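Chromosome replication initiation inhibitor protein (Agrobacterium tumefaciens, PDB 3FD3) probably acts as a DNA-binding transcription regulator of the LysR family, this chain being its C-terminal substrate-binding domain, without the DNA-binding domain. Local coordinates at residues V21-G26 and V197-V202. Residues are numbered along the deposited sequence; the frame is centred on the assembly and turned at random.
Sequences VSKFTG and VGTARV
The hydroxyl of T199 is held by one partner from helix 17-26 and one from its own helix: OG1 accepts a hydrogen bond from the ammonium group of K23, with NZ and OG1 2.9 Å apart, and is also hydrogen-bonded to the carbonyl oxygen of N195, one turn earlier. With OG1 placed beside the backbone N and anti to the carbonyl carbon (chi1 -57°), the T199 side chain both reaches this carbonyl and faces helix 17-26. T199 OG1 donates its proton to the N195 carbonyl and accepts from the K23 ammonium. K23 spans the gap at full stretch; beyond CG its chain is extended, with chi2 174° and chi4 -175°, and the two side chains meet tip to tip. The lysine methylenes close in on the same oxygen, CE lying 3.3 Å and CD 3.6 Å from OG1 of T199. The backbones stay well apart, with 9.1 Å between CA of K23 and CA of T199, and between residues 21-26 and 197-202 the contact is a single hydrogen bond from an exposed lysine to a buried threonine. Earlier in helix 190-203, V21 rests on M196 and F24 on L192 and N195, while T199 touches D19 and A20 of helix 17-26. V21 and T25 lie on V32 of strand 31-36 and also meet M145 of the second subunit, while V197 and A200 pack on strand 66-79. The bridge joins two helices flanking the mixed sheet in one lobe of the two-lobed alpha/beta fold, related to periplasmic binding proteins, that characterises LysR substrate-binding domains.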
ATOM      1  N   VAL A  21      -3.871 -13.400  -9.028  1.00 19.96           N
ATOM      2  CA  VAL A  21      -4.657 -14.089  -8.017  1.00 20.46           C
ATOM      3  C   VAL A  21      -6.156 -14.048  -8.347  1.00 20.29           C
ATOM      4  O   VAL A  21      -6.848 -15.045  -8.174  1.00 20.39           O
ATOM      5  CB  VAL A  21      -4.427 -13.486  -6.652  1.00 20.89           C
ATOM      6  CG1 VAL A  21      -5.374 -14.147  -5.619  1.00 22.04           C
ATOM      7  CG2 VAL A  21      -2.953 -13.703  -6.247  1.00 23.44           C
ATOM      8  N   SER A  22      -6.632 -12.933  -8.885  1.00 20.35           N
ATOM      9  CA  SER A  22      -8.052 -12.774  -9.152  1.00 21.06           C
ATOM     10  C   SER A  22      -8.495 -13.690 -10.300  1.00 20.74           C
ATOM     11  O   SER A  22      -9.638 -14.158 -10.328  1.00 20.37           O
ATOM     12  CB  SER A  22      -8.443 -11.319  -9.411  1.00 21.11           C
ATOM     13  OG  SER A  22      -7.854 -10.809 -10.589  1.00 22.19           O
ATOM     14  N   LYS A  23      -7.591 -13.957 -11.233  1.00 20.57           N
ATOM     15  CA  LYS A  23      -7.905 -14.881 -12.323  1.00 21.03           C
ATOM     16  C   LYS A  23      -8.176 -16.241 -11.711  1.00 21.10           C
ATOM     17  O   LYS A  23      -9.095 -16.951 -12.127  1.00 22.01           O
ATOM     18  CB  LYS A  23      -6.754 -15.015 -13.324  1.00 21.87           C
ATOM     19  CG  LYS A  23      -6.475 -13.781 -14.199  1.00 24.66           C
ATOM     20  CD  LYS A  23      -5.202 -13.997 -15.063  1.00 28.32           C
ATOM     21  CE  LYS A  23      -4.682 -12.695 -15.654  1.00 31.18           C
ATOM     22  NZ  LYS A  23      -3.527 -12.938 -16.586  1.00 31.67           N
ATOM     23  N   PHE A  24      -7.343 -16.626 -10.751  1.00 20.12           N
ATOM     24  CA  PHE A  24      -7.506 -17.918 -10.078  1.00 20.00           C
ATOM     25  C   PHE A  24      -8.773 -17.983  -9.207  1.00 20.22           C
ATOM     26  O   PHE A  24      -9.584 -18.937  -9.328  1.00 20.72           O
ATOM     27  CB  PHE A  24      -6.279 -18.250  -9.224  1.00 20.56           C
ATOM     28  CG  PHE A  24      -6.436 -19.511  -8.450  1.00 22.19           C
ATOM     29  CD1 PHE A  24      -6.469 -20.729  -9.113  1.00 23.85           C
ATOM     30  CD2 PHE A  24      -6.551 -19.486  -7.075  1.00 26.24           C
ATOM     31  CE1 PHE A  24      -6.622 -21.920  -8.418  1.00 26.83           C
ATOM     32  CE2 PHE A  24      -6.708 -20.690  -6.370  1.00 25.77           C
ATOM     33  CZ  PHE A  24      -6.742 -21.883  -7.040  1.00 26.69           C
ATOM     34  N   THR A  25      -8.961 -16.985  -8.345  1.00 19.66           N
ATOM     35  CA  THR A  25     -10.123 -17.008  -7.457  1.00 20.68           C
ATOM     36  C   THR A  25     -11.453 -16.891  -8.222  1.00 20.83           C
ATOM     37  O   THR A  25     -12.451 -17.442  -7.776  1.00 20.82           O
ATOM     38  CB  THR A  25     -10.045 -15.955  -6.349  1.00 20.38           C
ATOM     39  OG1 THR A  25     -10.024 -14.647  -6.924  1.00 22.62           O
ATOM     40  CG2 THR A  25      -8.792 -16.214  -5.497  1.00 21.98           C
ATOM     41  N   GLY A  26     -11.440 -16.254  -9.389  1.00 21.21           N
ATOM     42  CA  GLY A  26     -12.648 -16.087 -10.200  1.00 21.69           C
ATOM     43  C   GLY A  26     -13.189 -17.412 -10.735  1.00 21.75           C
ATOM     44  O   GLY A  26     -14.382 -17.532 -11.019  1.00 20.11           O
ATOM     45  N   VAL A 197       2.335 -17.625 -13.106  1.00 20.62           N
ATOM     46  CA  VAL A 197       3.331 -17.676 -14.164  1.00 20.82           C
ATOM     47  C   VAL A 197       2.885 -17.001 -15.453  1.00 20.41           C
ATOM     48  O   VAL A 197       3.650 -16.229 -16.047  1.00 20.21           O
ATOM     49  CB  VAL A 197       3.805 -19.172 -14.411  1.00 20.89           C
ATOM     50  CG1 VAL A 197       4.844 -19.236 -15.523  1.00 23.75           C
ATOM     51  CG2 VAL A 197       4.360 -19.753 -13.110  1.00 20.83           C
ATOM     52  N   GLY A 198       1.650 -17.248 -15.894  1.00 21.83           N
ATOM     53  CA  GLY A 198       1.132 -16.644 -17.109  1.00 22.32           C
ATOM     54  C   GLY A 198       1.001 -15.125 -17.058  1.00 22.73           C
ATOM     55  O   GLY A 198       1.297 -14.421 -18.023  1.00 23.35           O
ATOM     56  N   THR A 199       0.549 -14.619 -15.922  1.00 23.20           N
ATOM     57  CA  THR A 199       0.409 -13.175 -15.735  1.00 22.08           C
ATOM     58  C   THR A 199       1.783 -12.512 -15.696  1.00 22.85           C
ATOM     59  O   THR A 199       1.993 -11.468 -16.325  1.00 22.84           O
ATOM     60  CB  THR A 199      -0.387 -12.864 -14.436  1.00 21.87           C
ATOM     61  OG1 THR A 199      -1.670 -13.501 -14.479  1.00 22.87           O
ATOM     62  CG2 THR A 199      -0.572 -11.347 -14.236  1.00 21.85           C
ATOM     63  N   ALA A 200       2.722 -13.094 -14.950  1.00 22.51           N
ATOM     64  CA  ALA A 200       4.064 -12.530 -14.860  1.00 22.79           C
ATOM     65  C   ALA A 200       4.753 -12.504 -16.236  1.00 23.19           C
ATOM     66  O   ALA A 200       5.503 -11.579 -16.540  1.00 23.04           O
ATOM     67  CB  ALA A 200       4.903 -13.293 -13.825  1.00 22.49           C
ATOM     68  N   ARG A 201       4.491 -13.523 -17.059  1.00 23.91           N
ATOM     69  CA  ARG A 201       5.037 -13.580 -18.413  1.00 25.76           C
ATOM     70  C   ARG A 201       4.670 -12.350 -19.244  1.00 26.67           C
ATOM     71  O   ARG A 201       5.480 -11.866 -20.036  1.00 26.93           O
ATOM     72  CB  ARG A 201       4.590 -14.862 -19.146  1.00 25.86           C
ATOM     73  CG  ARG A 201       5.361 -15.131 -20.453  1.00 29.33           C
ATOM     74  CD  ARG A 201       6.839 -15.425 -20.192  1.00 33.16           C
ATOM     75  NE  ARG A 201       7.004 -16.415 -19.127  1.00 35.67           N
ATOM     76  CZ  ARG A 201       6.840 -17.731 -19.278  1.00 38.99           C
ATOM     77  NH1 ARG A 201       6.529 -18.246 -20.460  1.00 39.99           N
ATOM     78  NH2 ARG A 201       6.993 -18.540 -18.238  1.00 40.15           N
ATOM     79  N   VAL A 202       3.457 -11.843 -19.052  1.00 26.87           N
ATOM     80  CA  VAL A 202       2.987 -10.690 -19.794  1.00 27.90           C
ATOM     81  C   VAL A 202       3.532  -9.383 -19.222  1.00 27.84           C
ATOM     82  O   VAL A 202       3.857  -8.468 -19.969  1.00 28.21           O
ATOM     83  CB  VAL A 202       1.446 -10.644 -19.788  1.00 28.49           C
ATOM     84  CG1 VAL A 202       0.951  -9.356 -20.417  1.00 30.71           C
ATOM     85  CG2 VAL A 202       0.897 -11.858 -20.539  1.00 29.97           C
TER